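Local coordinates for putative PAS/PAC sensor protein (Nakamurella multipartita DSM 44233, PDB 6HMJ) that acts as a blue-light receptor with a flavin-binding light-oxygen-voltage domain, and mediates RNA binding and translational regulation, at residues 192-197 with 349-354; 247-252 with 342-347; 311-316 with 323-328. All blocks are in the same frame, centred on the assembly; numbering follows the deposited sequence.

Interaction 1 of 3, residues 192-197 with 349-354; sequences LRRRLS and DVTERV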
loop_
_atom_site.group_PDB
_atom_site.type_symbol
_atom_site.label_atom_id
_atom_site.label_comp_id
_atom_site.label_asym_id
_atom_site.label_seq_id
_atom_site.Cartn_x
_atom_site.Cartn_y
_atom_site.Cartn_z
ATOM N N LEU A 192 -10.259 10.888 0.399
ATOM C CA LEU A 192 -9.067 10.113 0.063
ATOM C C LEU A 192 -8.420 10.576 -1.239
ATOM O O LEU A 192 -7.199 10.763 -1.301
ATOM C CB LEU A 192 -9.423 8.627 -0.015
ATOM C CG LEU A 192 -8.284 7.685 -0.411
ATOM C CD1 LEU A 192 -7.082 7.876 0.501
ATOM C CD2 LEU A 192 -8.753 6.238 -0.377
ATOM N N ARG A 193 -9.210 10.757 -2.299
ATOM C CA ARG A 193 -8.615 11.061 -3.599
ATOM C C ARG A 193 -7.927 12.421 -3.591
ATOM O O ARG A 193 -6.821 12.565 -4.126
ATOM C CB ARG A 193 -9.676 10.995 -4.693
ATOM C CG ARG A 193 -10.246 9.610 -4.865
ATOM C CD ARG A 193 -11.379 9.571 -5.867
ATOM N NE ARG A 193 -11.922 8.220 -5.991
ATOM C CZ ARG A 193 -13.029 7.914 -6.656
ATOM N NH1 ARG A 193 -13.731 8.864 -7.266
ATOM N NH2 ARG A 193 -13.438 6.654 -6.708
ATOM N N ARG A 194 -8.566 13.431 -2.997
ATOM C CA ARG A 194 -7.893 14.709 -2.790
ATOM C C ARG A 194 -6.636 14.518 -1.951
ATOM O O ARG A 194 -5.573 15.057 -2.274
ATOM C CB ARG A 194 -8.854 15.691 -2.112
ATOM C CG ARG A 194 -8.262 17.030 -1.671
ATOM C CD ARG A 194 -8.063 17.982 -2.839
ATOM N NE ARG A 194 -7.673 19.314 -2.381
ATOM C CZ ARG A 194 -8.504 20.176 -1.800
ATOM N NH1 ARG A 194 -9.774 19.848 -1.596
ATOM N NH2 ARG A 194 -8.064 21.367 -1.415
ATOM N N ARG A 195 -6.746 13.737 -0.877
ATOM C CA ARG A 195 -5.609 13.487 0.003
ATOM C C ARG A 195 -4.438 12.881 -0.761
ATOM O O ARG A 195 -3.292 13.327 -0.626
ATOM C CB ARG A 195 -6.056 12.562 1.135
ATOM C CG ARG A 195 -5.165 12.548 2.353
ATOM C CD ARG A 195 -5.595 11.438 3.293
ATOM N NE ARG A 195 -7.049 11.406 3.444
ATOM C CZ ARG A 195 -7.754 10.326 3.776
ATOM N NH1 ARG A 195 -7.149 9.164 3.994
ATOM N NH2 ARG A 195 -9.072 10.409 3.884
ATOM N N LEU A 196 -4.706 11.850 -1.565
ATOM C CA LEU A 196 -3.635 11.178 -2.292
ATOM C C LEU A 196 -3.048 12.079 -3.373
ATOM O O LEU A 196 -1.835 12.059 -3.612
ATOM C CB LEU A 196 -4.165 9.879 -2.897
ATOM C CG LEU A 196 -3.156 8.888 -3.476
ATOM C CD1 LEU A 196 -2.072 8.536 -2.472
ATOM C CD2 LEU A 196 -3.892 7.639 -3.931
ATOM N N SER A 197 -3.890 12.873 -4.036
ATOM C CA SER A 197 -3.399 13.765 -5.080
ATOM C C SER A 197 -2.370 14.745 -4.533
ATOM O O SER A 197 -1.337 14.991 -5.169
ATOM C CB SER A 197 -4.567 14.518 -5.717
ATOM O OG SER A 197 -4.102 15.480 -6.647
ATOM N N ASP A 349 -20.469 19.377 -4.740
ATOM C CA ASP A 349 -19.043 19.128 -4.559
ATOM C C ASP A 349 -18.708 17.796 -5.220
ATOM O O ASP A 349 -19.045 16.729 -4.692
ATOM C CB ASP A 349 -18.687 19.118 -3.076
ATOM C CG ASP A 349 -17.202 18.948 -2.837
ATOM O OD1 ASP A 349 -16.453 18.800 -3.826
ATOM O OD2 ASP A 349 -16.779 18.967 -1.661
ATOM N N VAL A 350 -18.050 17.855 -6.375
ATOM C CA VAL A 350 -17.719 16.658 -7.139
ATOM C C VAL A 350 -16.206 16.491 -7.180
ATOM O O VAL A 350 -15.651 15.970 -8.156
ATOM C CB VAL A 350 -18.314 16.725 -8.558
ATOM C CG1 VAL A 350 -19.829 16.780 -8.484
ATOM C CG2 VAL A 350 -17.772 17.925 -9.318
ATOM N N THR A 351 -15.532 16.932 -6.118
ATOM C CA THR A 351 -14.075 16.893 -6.088
ATOM C C THR A 351 -13.554 15.473 -6.288
ATOM O O THR A 351 -12.709 15.226 -7.157
ATOM C CB THR A 351 -13.569 17.469 -4.763
ATOM O OG1 THR A 351 -14.016 18.823 -4.629
ATOM C CG2 THR A 351 -12.046 17.423 -4.704
ATOM N N GLU A 352 -14.048 14.523 -5.488
ATOM C CA GLU A 352 -13.534 13.158 -5.562
ATOM C C GLU A 352 -13.739 12.560 -6.949
ATOM O O GLU A 352 -12.852 11.881 -7.477
ATOM C CB GLU A 352 -14.207 12.289 -4.505
ATOM C CG GLU A 352 -13.785 12.608 -3.088
ATOM C CD GLU A 352 -12.350 12.208 -2.815
ATOM O OE1 GLU A 352 -11.465 13.089 -2.870
ATOM O OE2 GLU A 352 -12.103 11.010 -2.547
ATOM N N ARG A 353 -14.902 12.801 -7.555
ATOM C CA ARG A 353 -15.139 12.323 -8.912
ATOM C C ARG A 353 -14.171 12.976 -9.891
ATOM O O ARG A 353 -13.595 12.305 -10.756
ATOM C CB ARG A 353 -16.589 12.596 -9.311
ATOM C CG ARG A 353 -16.985 12.025 -10.658
ATOM C CD ARG A 353 -16.991 13.094 -11.730
ATOM N NE ARG A 353 -18.126 13.998 -11.593
ATOM C CZ ARG A 353 -18.273 15.126 -12.279
ATOM N NH1 ARG A 353 -17.354 15.503 -13.159
ATOM N NH2 ARG A 353 -19.345 15.878 -12.083
ATOM N N VAL A 354 -13.988 14.294 -9.777
ATOM C CA VAL A 354 -13.087 15.005 -10.680
ATOM C C VAL A 354 -11.657 14.519 -10.496
ATOM O O VAL A 354 -10.903 14.376 -11.465
ATOM C CB VAL A 354 -13.199 16.526 -10.459
ATOM C CG1 VAL A 354 -11.996 17.251 -11.060
ATOM C CG2 VAL A 354 -14.494 17.052 -11.058
#
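The R193 guanidinium presents an edge, not a face, to E352: NH1 points at the carbonyl oxygen E352 O (3.1 Å, 171°), which lies in the guanidinium plane, although NH1 itself stands above the carbonyl plane. The E352 carboxylate is turned 25° from that guanidinium and takes none of its N-H groups. Instead this carboxylate, in the first turn of helix 351-372, which follows the last strand of the LOV (PAS-fold) sheet, accepts from backbone N-H groups at the start of helix 192-202 and joins the sheet's exit to the helical region. Bent back at its second torsion (chi2 -70°), E352 uses the syn lone pairs of both oxygens: R193 N donates to OE2 at 2.9 Å and R194 N to OE1 at the same distance. With a glutamine here, one of these two N-H groups would probably face an amide NH2 and be left without its acceptor. R193 NE is bonded to A149 O, and NH2 to a glycerol that probably comes from the crystallisation liquor. Ahead of helix 351-372 is an Asx turn, in which D349 OD1 accepts from T351 N (3.1 Å) and also from T351 OG1.

Interaction 2 of 3, residues 247-252 with 342-347; sequences VAITVA and HYIGYQ. With FMN (flavin mononucleotide), chain E.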
loop_
_atom_site.group_PDB
_atom_site.type_symbol
_atom_site.label_atom_id
_atom_site.label_comp_id
_atom_site.label_asym_id
_atom_site.label_seq_id
_atom_site.Cartn_x
_atom_site.Cartn_y
_atom_site.Cartn_z
ATOM N N VAL A 247 -28.836 18.787 -0.661
ATOM C CA VAL A 247 -27.976 19.386 -1.671
ATOM C C VAL A 247 -28.302 20.872 -1.770
ATOM O O VAL A 247 -29.397 21.324 -1.421
ATOM C CB VAL A 247 -28.112 18.698 -3.048
ATOM C CG1 VAL A 247 -27.671 17.251 -2.959
ATOM C CG2 VAL A 247 -29.540 18.792 -3.571
ATOM N N ALA A 248 -27.334 21.635 -2.268
ATOM C CA ALA A 248 -27.450 23.086 -2.261
ATOM C C ALA A 248 -28.456 23.550 -3.301
ATOM O O ALA A 248 -28.500 23.036 -4.423
ATOM C CB ALA A 248 -26.091 23.732 -2.527
ATOM N N ILE A 249 -29.272 24.530 -2.918
ATOM C CA ILE A 249 -30.240 25.152 -3.811
ATOM C C ILE A 249 -30.101 26.663 -3.677
ATOM O O ILE A 249 -30.060 27.192 -2.561
ATOM C CB ILE A 249 -31.680 24.707 -3.487
ATOM C CG1 ILE A 249 -31.782 23.179 -3.547
ATOM C CG2 ILE A 249 -32.675 25.366 -4.449
ATOM C CD1 ILE A 249 -33.139 22.634 -3.160
ATOM N N THR A 250 -30.014 27.351 -4.813
ATOM C CA THR A 250 -29.922 28.802 -4.835
ATOM C C THR A 250 -30.806 29.342 -5.950
ATOM O O THR A 250 -31.031 28.676 -6.967
ATOM C CB THR A 250 -28.476 29.277 -5.034
ATOM O OG1 THR A 250 -27.931 28.676 -6.214
ATOM C CG2 THR A 250 -27.622 28.902 -3.833
ATOM N N VAL A 251 -31.311 30.554 -5.747
ATOM C CA VAL A 251 -32.123 31.244 -6.743
ATOM C C VAL A 251 -31.558 32.642 -6.942
ATOM O O VAL A 251 -31.246 33.338 -5.967
ATOM C CB VAL A 251 -33.607 31.317 -6.334
ATOM C CG1 VAL A 251 -34.429 31.962 -7.443
ATOM C CG2 VAL A 251 -34.141 29.929 -6.000
ATOM N N ALA A 252 -31.431 33.048 -8.199
ATOM C CA ALA A 252 -30.970 34.380 -8.554
ATOM C C ALA A 252 -32.050 35.073 -9.370
ATOM O O ALA A 252 -32.711 34.446 -10.206
ATOM C CB ALA A 252 -29.664 34.326 -9.347
ATOM N N HIS A 342 -36.061 34.286 -13.148
ATOM C CA HIS A 342 -35.075 33.780 -12.202
ATOM C C HIS A 342 -34.276 32.640 -12.829
ATOM O O HIS A 342 -34.583 32.152 -13.921
ATOM C CB HIS A 342 -35.716 33.276 -10.896
ATOM C CG HIS A 342 -36.395 34.340 -10.093
ATOM N ND1 HIS A 342 -37.594 34.906 -10.467
ATOM C CD2 HIS A 342 -36.042 34.942 -8.932
ATOM C CE1 HIS A 342 -37.955 35.804 -9.569
ATOM N NE2 HIS A 342 -37.028 35.847 -8.628
ATOM N N TYR A 343 -33.229 32.234 -12.113
ATOM C CA TYR A 343 -32.439 31.049 -12.418
ATOM C C TYR A 343 -32.233 30.281 -11.122
ATOM O O TYR A 343 -32.025 30.884 -10.064
ATOM C CB TYR A 343 -31.069 31.404 -13.026
ATOM C CG TYR A 343 -30.948 31.166 -14.519
ATOM C CD1 TYR A 343 -31.309 32.147 -15.431
ATOM C CD2 TYR A 343 -30.459 29.964 -15.012
ATOM C CE1 TYR A 343 -31.194 31.936 -16.791
ATOM C CE2 TYR A 343 -30.341 29.743 -16.370
ATOM C CZ TYR A 343 -30.709 30.735 -17.255
ATOM O OH TYR A 343 -30.598 30.530 -18.611
ATOM N N ILE A 344 -32.299 28.957 -11.198
ATOM C CA ILE A 344 -32.031 28.095 -10.054
ATOM C C ILE A 344 -30.664 27.456 -10.251
ATOM O O ILE A 344 -30.312 27.050 -11.366
ATOM C CB ILE A 344 -33.116 27.018 -9.871
ATOM C CG1 ILE A 344 -34.508 27.651 -9.891
ATOM C CG2 ILE A 344 -32.895 26.270 -8.557
ATOM C CD1 ILE A 344 -35.633 26.644 -9.872
ATOM N N GLY A 345 -29.896 27.383 -9.175
ATOM C CA GLY A 345 -28.579 26.763 -9.199
ATOM C C GLY A 345 -28.498 25.653 -8.168
ATOM O O GLY A 345 -28.952 25.819 -7.035
ATOM N N TYR A 346 -27.915 24.526 -8.570
ATOM C CA TYR A 346 -27.764 23.352 -7.711
ATOM C C TYR A 346 -26.279 23.012 -7.643
ATOM O O TYR A 346 -25.762 22.296 -8.501
ATOM C CB TYR A 346 -28.578 22.166 -8.240
ATOM C CG TYR A 346 -29.981 22.524 -8.664
ATOM C CD1 TYR A 346 -30.228 23.072 -9.915
ATOM C CD2 TYR A 346 -31.061 22.310 -7.816
ATOM C CE1 TYR A 346 -31.508 23.403 -10.309
ATOM C CE2 TYR A 346 -32.346 22.635 -8.200
ATOM C CZ TYR A 346 -32.563 23.183 -9.447
ATOM O OH TYR A 346 -33.842 23.512 -9.839
ATOM N N GLN A 347 -25.596 23.511 -6.616
ATOM C CA GLN A 347 -24.165 23.294 -6.487
ATOM C C GLN A 347 -23.885 21.920 -5.890
ATOM O O GLN A 347 -24.575 21.472 -4.969
ATOM C CB GLN A 347 -23.533 24.379 -5.616
ATOM C CG GLN A 347 -23.630 25.786 -6.194
ATOM C CD GLN A 347 -24.953 26.473 -5.891
ATOM O OE1 GLN A 347 -25.859 25.884 -5.298
ATOM N NE2 GLN A 347 -25.064 27.732 -6.292
HETATM N N1 FMN E . -20.655 30.664 -10.404
HETATM C C2 FMN E . -19.769 29.978 -9.648
HETATM O O2 FMN E . -18.548 30.099 -9.886
HETATM N N3 FMN E . -20.149 29.167 -8.646
HETATM C C4 FMN E . -21.430 28.974 -8.321
HETATM O O4 FMN E . -21.745 28.212 -7.382
HETATM C C4A FMN E . -22.465 29.688 -9.098
HETATM N N5 FMN E . -23.778 29.551 -8.834
HETATM C C5A FMN E . -24.699 30.219 -9.566
HETATM C C6 FMN E . -26.047 30.049 -9.267
HETATM C C7 FMN E . -27.017 30.722 -9.995
HETATM C C7M FMN E . -28.470 30.527 -9.653
HETATM C C8 FMN E . -26.609 31.622 -11.107
HETATM C C8M FMN E . -27.629 32.367 -11.928
HETATM C C9 FMN E . -25.267 31.788 -11.411
HETATM C C9A FMN E . -24.285 31.122 -10.683
HETATM N N10 FMN E . -22.903 31.275 -10.968
HETATM C C10 FMN E . -21.982 30.562 -10.187
HETATM C "C1'" FMN E . -22.380 32.121 -12.046
HETATM C "C2'" FMN E . -21.999 33.490 -11.517
HETATM O "O2'" FMN E . -22.904 33.910 -10.494
HETATM C "C3'" FMN E . -22.026 34.485 -12.661
HETATM O "O3'" FMN E . -23.347 34.506 -13.226
HETATM C "C4'" FMN E . -21.042 34.152 -13.772
HETATM O "O4'" FMN E . -19.714 34.084 -13.253
HETATM C "C5'" FMN E . -21.198 35.239 -14.825
HETATM O "O5'" FMN E . -19.946 35.783 -15.217
HETATM P P FMN E . -19.494 37.208 -14.631
HETATM O O1P FMN E . -18.139 37.397 -15.264
HETATM O O2P FMN E . -20.566 38.154 -15.119
HETATM O O3P FMN E . -19.513 37.041 -13.131
HETATM O O HOH W 1 -24.569 20.336 -2.475
HETATM O O HOH W 2 -27.438 20.523 -5.698
#
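Q347 lays its amide across the T250 side chain at about a right angle, with its CG against FMN O4 at 3.3 Å. NE2 donates to T250 OG1 (3.0 Å, 157°), which lies near the amide plane, and also makes a weak bond to FMN N5. The hydroxyl is not a mere acceptor. With chi1 at 55°, OG1 sits between the backbone N and the carbonyl carbon of T250, from where it donates to G345 O at 3.1 Å, coming from above that carbonyl's plane. G345 O therefore takes two donors, since T250 N reaches it as well. A side chain at G345 would have no room: a CB there would run into both T250 OG1 and C6 of the flavin.

These groups belong to the antiparallel sheet of a PAS-fold LOV domain, where strands 250-253 and 340-346 are neighbours. T250 with G345 and A252 with Y343 are the hydrogen-bonded pairs, and V251 with I344 lies between them as a non-hydrogen-bonded pair. A252 CB meets the flavin methyl C8M at 3.8 Å, and Y343 CB approaches the same methyl, while Y343 OH is held by D308 O. A glutamine close to flavin N5 is a hallmark of LOV sensors, in which it is thought to respond to N5 protonation. On the face that carries V251 and I344, V251 CG1 is touched by H342 CD2 (3.7 Å) and I344 CG2 by I249 CG2. H342 and I344 also pack on I237 and R240 of the second subunit. Toward the end of the pair, where the direct backbone bonds stop, A248 CB touches Q347 OE1 at 3.5 Å. One water there accepts from A248 N and donates to Q347 O, and a second donates to A248 O and to Q347 O.

Interaction 3 of 3, residues 311-316 with 323-328; sequences TTLIRN and AFWNEF. With FMN (flavin mononucleotide), chain E.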
loop_
_atom_site.group_PDB
_atom_site.type_symbol
_atom_site.label_atom_id
_atom_site.label_comp_id
_atom_site.label_asym_id
_atom_site.label_seq_id
_atom_site.Cartn_x
_atom_site.Cartn_y
_atom_site.Cartn_z
ATOM N N THR A 311 -25.031 22.859 -17.478
ATOM C CA THR A 311 -24.286 22.361 -16.332
ATOM C C THR A 311 -22.853 22.857 -16.450
ATOM O O THR A 311 -22.250 22.770 -17.525
ATOM C CB THR A 311 -24.316 20.834 -16.266
ATOM O OG1 THR A 311 -25.674 20.385 -16.157
ATOM C CG2 THR A 311 -23.522 20.339 -15.062
ATOM N N THR A 312 -22.314 23.380 -15.353
ATOM C CA THR A 312 -20.986 23.974 -15.352
ATOM C C THR A 312 -20.133 23.320 -14.279
ATOM O O THR A 312 -20.572 23.174 -13.135
ATOM C CB THR A 312 -21.059 25.486 -15.115
ATOM O OG1 THR A 312 -21.542 26.131 -16.300
ATOM C CG2 THR A 312 -19.691 26.052 -14.749
ATOM N N LEU A 313 -18.922 22.926 -14.656
ATOM C CA LEU A 313 -17.896 22.514 -13.708
ATOM C C LEU A 313 -16.899 23.656 -13.572
ATOM O O LEU A 313 -16.420 24.190 -14.579
ATOM C CB LEU A 313 -17.195 21.238 -14.174
ATOM C CG LEU A 313 -16.095 20.696 -13.260
ATOM C CD1 LEU A 313 -16.668 20.304 -11.902
ATOM C CD2 LEU A 313 -15.382 19.516 -13.907
ATOM N N ILE A 314 -16.607 24.047 -12.333
ATOM C CA ILE A 314 -15.760 25.206 -12.087
ATOM C C ILE A 314 -15.086 25.045 -10.734
ATOM O O ILE A 314 -15.614 24.397 -9.826
ATOM C CB ILE A 314 -16.574 26.521 -12.162
ATOM C CG1 ILE A 314 -15.641 27.733 -12.167
ATOM C CG2 ILE A 314 -17.568 26.605 -11.008
ATOM C CD1 ILE A 314 -16.338 29.038 -12.505
ATOM N N ARG A 315 -13.908 25.648 -10.607
ATOM C CA ARG A 315 -13.152 25.612 -9.362
ATOM C C ARG A 315 -13.660 26.719 -8.443
ATOM O O ARG A 315 -13.755 27.880 -8.854
ATOM C CB ARG A 315 -11.661 25.780 -9.661
ATOM C CG ARG A 315 -10.725 25.516 -8.490
ATOM C CD ARG A 315 -10.618 24.028 -8.180
ATOM N NE ARG A 315 -9.556 23.735 -7.217
ATOM C CZ ARG A 315 -9.420 22.576 -6.578
ATOM N NH1 ARG A 315 -10.280 21.590 -6.791
ATOM N NH2 ARG A 315 -8.421 22.403 -5.722
ATOM N N ASN A 316 -14.003 26.357 -7.208
ATOM C CA ASN A 316 -14.618 27.279 -6.263
ATOM C C ASN A 316 -13.893 27.221 -4.926
ATOM O O ASN A 316 -13.022 26.376 -4.696
ATOM C CB ASN A 316 -16.103 26.960 -6.034
ATOM C CG ASN A 316 -17.025 27.526 -7.111
ATOM O OD1 ASN A 316 -18.223 27.267 -7.067
ATOM N ND2 ASN A 316 -16.488 28.292 -8.060
ATOM N N ALA A 323 -10.571 24.994 -1.403
ATOM C CA ALA A 323 -11.067 24.824 -2.757
ATOM C C ALA A 323 -11.887 23.548 -2.879
ATOM O O ALA A 323 -11.804 22.640 -2.050
ATOM C CB ALA A 323 -9.902 24.794 -3.751
ATOM N N PHE A 324 -12.708 23.505 -3.923
ATOM C CA PHE A 324 -13.472 22.311 -4.253
ATOM C C PHE A 324 -13.976 22.457 -5.680
ATOM O O PHE A 324 -14.151 23.571 -6.177
ATOM C CB PHE A 324 -14.634 22.094 -3.277
ATOM C CG PHE A 324 -15.714 23.143 -3.364
ATOM C CD1 PHE A 324 -15.566 24.369 -2.732
ATOM C CD2 PHE A 324 -16.880 22.898 -4.071
ATOM C CE1 PHE A 324 -16.556 25.331 -2.808
ATOM C CE2 PHE A 324 -17.875 23.859 -4.150
ATOM C CZ PHE A 324 -17.710 25.077 -3.516
ATOM N N TRP A 325 -14.191 21.321 -6.337
ATOM C CA TRP A 325 -14.784 21.324 -7.665
ATOM C C TRP A 325 -16.298 21.397 -7.540
ATOM O O TRP A 325 -16.911 20.603 -6.818
ATOM C CB TRP A 325 -14.379 20.080 -8.453
ATOM C CG TRP A 325 -13.002 20.156 -9.031
ATOM C CD1 TRP A 325 -11.874 19.559 -8.551
ATOM C CD2 TRP A 325 -12.608 20.877 -10.203
ATOM N NE1 TRP A 325 -10.800 19.862 -9.354
ATOM C CE2 TRP A 325 -11.226 20.671 -10.375
ATOM C CE3 TRP A 325 -13.292 21.676 -11.125
ATOM C CZ2 TRP A 325 -10.513 21.235 -11.431
ATOM C CZ3 TRP A 325 -12.583 22.234 -12.171
ATOM C CH2 TRP A 325 -11.209 22.011 -12.316
ATOM N N ASN A 326 -16.898 22.348 -8.250
ATOM C CA ASN A 326 -18.325 22.629 -8.166
ATOM C C ASN A 326 -18.946 22.347 -9.526
ATOM O O ASN A 326 -18.707 23.084 -10.488
ATOM C CB ASN A 326 -18.559 24.082 -7.745
ATOM C CG ASN A 326 -20.034 24.427 -7.566
ATOM O OD1 ASN A 326 -20.925 23.668 -7.954
ATOM N ND2 ASN A 326 -20.294 25.589 -6.978
ATOM N N GLU A 327 -19.732 21.278 -9.608
ATOM C CA GLU A 327 -20.603 21.043 -10.756
ATOM C C GLU A 327 -21.990 21.539 -10.360
ATOM O O GLU A 327 -22.699 20.882 -9.593
ATOM C CB GLU A 327 -20.636 19.573 -11.157
ATOM C CG GLU A 327 -21.408 19.345 -12.454
ATOM C CD GLU A 327 -21.580 17.888 -12.800
ATOM O OE1 GLU A 327 -20.658 17.315 -13.415
ATOM O OE2 GLU A 327 -22.637 17.316 -12.458
ATOM N N PHE A 328 -22.370 22.707 -10.866
ATOM C CA PHE A 328 -23.672 23.287 -10.573
ATOM C C PHE A 328 -24.474 23.417 -11.858
ATOM O O PHE A 328 -23.961 23.893 -12.876
ATOM C CB PHE A 328 -23.541 24.645 -9.863
ATOM C CG PHE A 328 -22.997 25.748 -10.724
ATOM C CD1 PHE A 328 -23.830 26.478 -11.555
ATOM C CD2 PHE A 328 -21.659 26.088 -10.663
ATOM C CE1 PHE A 328 -23.328 27.505 -12.337
ATOM C CE2 PHE A 328 -21.153 27.116 -11.438
ATOM C CZ PHE A 328 -21.989 27.825 -12.275
HETATM N N1 FMN E . -20.655 30.664 -10.404
HETATM C C2 FMN E . -19.769 29.978 -9.648
HETATM O O2 FMN E . -18.548 30.099 -9.886
HETATM N N3 FMN E . -20.149 29.167 -8.646
HETATM C C4 FMN E . -21.430 28.974 -8.321
HETATM O O4 FMN E . -21.745 28.212 -7.382
HETATM C C4A FMN E . -22.465 29.688 -9.098
HETATM N N5 FMN E . -23.778 29.551 -8.834
HETATM C C5A FMN E . -24.699 30.219 -9.566
HETATM C C6 FMN E . -26.047 30.049 -9.267
HETATM C C7 FMN E . -27.017 30.722 -9.995
HETATM C C7M FMN E . -28.470 30.527 -9.653
HETATM C C8 FMN E . -26.609 31.622 -11.107
HETATM C C8M FMN E . -27.629 32.367 -11.928
HETATM C C9 FMN E . -25.267 31.788 -11.411
HETATM C C9A FMN E . -24.285 31.122 -10.683
HETATM N N10 FMN E . -22.903 31.275 -10.968
HETATM C C10 FMN E . -21.982 30.562 -10.187
HETATM C "C1'" FMN E . -22.380 32.121 -12.046
HETATM C "C2'" FMN E . -21.999 33.490 -11.517
HETATM O "O2'" FMN E . -22.904 33.910 -10.494
HETATM C "C3'" FMN E . -22.026 34.485 -12.661
HETATM O "O3'" FMN E . -23.347 34.506 -13.226
HETATM C "C4'" FMN E . -21.042 34.152 -13.772
HETATM O "O4'" FMN E . -19.714 34.084 -13.253
HETATM C "C5'" FMN E . -21.198 35.239 -14.825
HETATM O "O5'" FMN E . -19.946 35.783 -15.217
HETATM P P FMN E . -19.494 37.208 -14.631
HETATM O O1P FMN E . -18.139 37.397 -15.264
HETATM O O2P FMN E . -20.566 38.154 -15.119
HETATM O O3P FMN E . -19.513 37.041 -13.131
#
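A323 starts the second strand with its CB over one face of the R315 guanidinium, 3.4 Å from NH2. F324 follows on the flavin side of the sheet, in a hydrogen-bonded pair with N316; N316 CB stands over a face of its ring, 3.9 Å from the centroid, as a CH-pi contact. W325 points to the other side. R315 folds back over its indole, CD centred above the five-membered ring, and the guanidinium adds an off-centre cation-pi contact with its plane 54° from the ring's. The fold at chi2 (74°) is what returns R315 to the indole, whose CE3 is met by L313 CG at 3.7 Å.

N326, again facing the flavin, donates from ND2 to N316 OD1 at 2.7 Å, the two amides being turned 82° against each other. The same ND2 lies 3.0 Å from FMN O4. E327 returns to the W325 side and rests CG on T311 CG2, while its OE1 lies near R353 NH2 at a doubtfully short distance. F328 closes the series: FMN C4A lies over one face of its ring, T312 CB over the opposite face, and I314 CG2 at the edge, 3.6 Å from F328 CE2.

The strands thus form an antiparallel beta hairpin of the LOV domain, one side of which lines the flavin pocket. N316 is matched to the pyrimidine end of the isoalloxazine, accepting from FMN N3 at OD1 (3.1 Å) and donating from ND2 to FMN O2. Because OD1 takes N326 as well and ND2 also bonds to R315 O, the amide's orientation is fixed from both ends, consistent with a pocket wall that matches the flavin's donor and acceptor pattern.

Overall arrangement
From the N terminus, the chain first passes its amino-terminal sheet and the long helix 114-149 before reaching helix 192-202, where interaction 1 begins. Its partner comes only at helix 351-372, so this contact closes the widest loop, tying the helical region to the start of the C-terminal helix. Within it, interaction 2 opens at 247-252 and closes at 342-347, joining two strands of the LOV sheet. Interaction 3 is the innermost and shortest loop, the hairpin of 311-316 and 323-328. The three loops are concentric, and none cross. Interactions 2 and 3 share one sheet and meet the same flavin, with Q347 touching N326, while V354 packing on W325 connects interaction 1 to interaction 3.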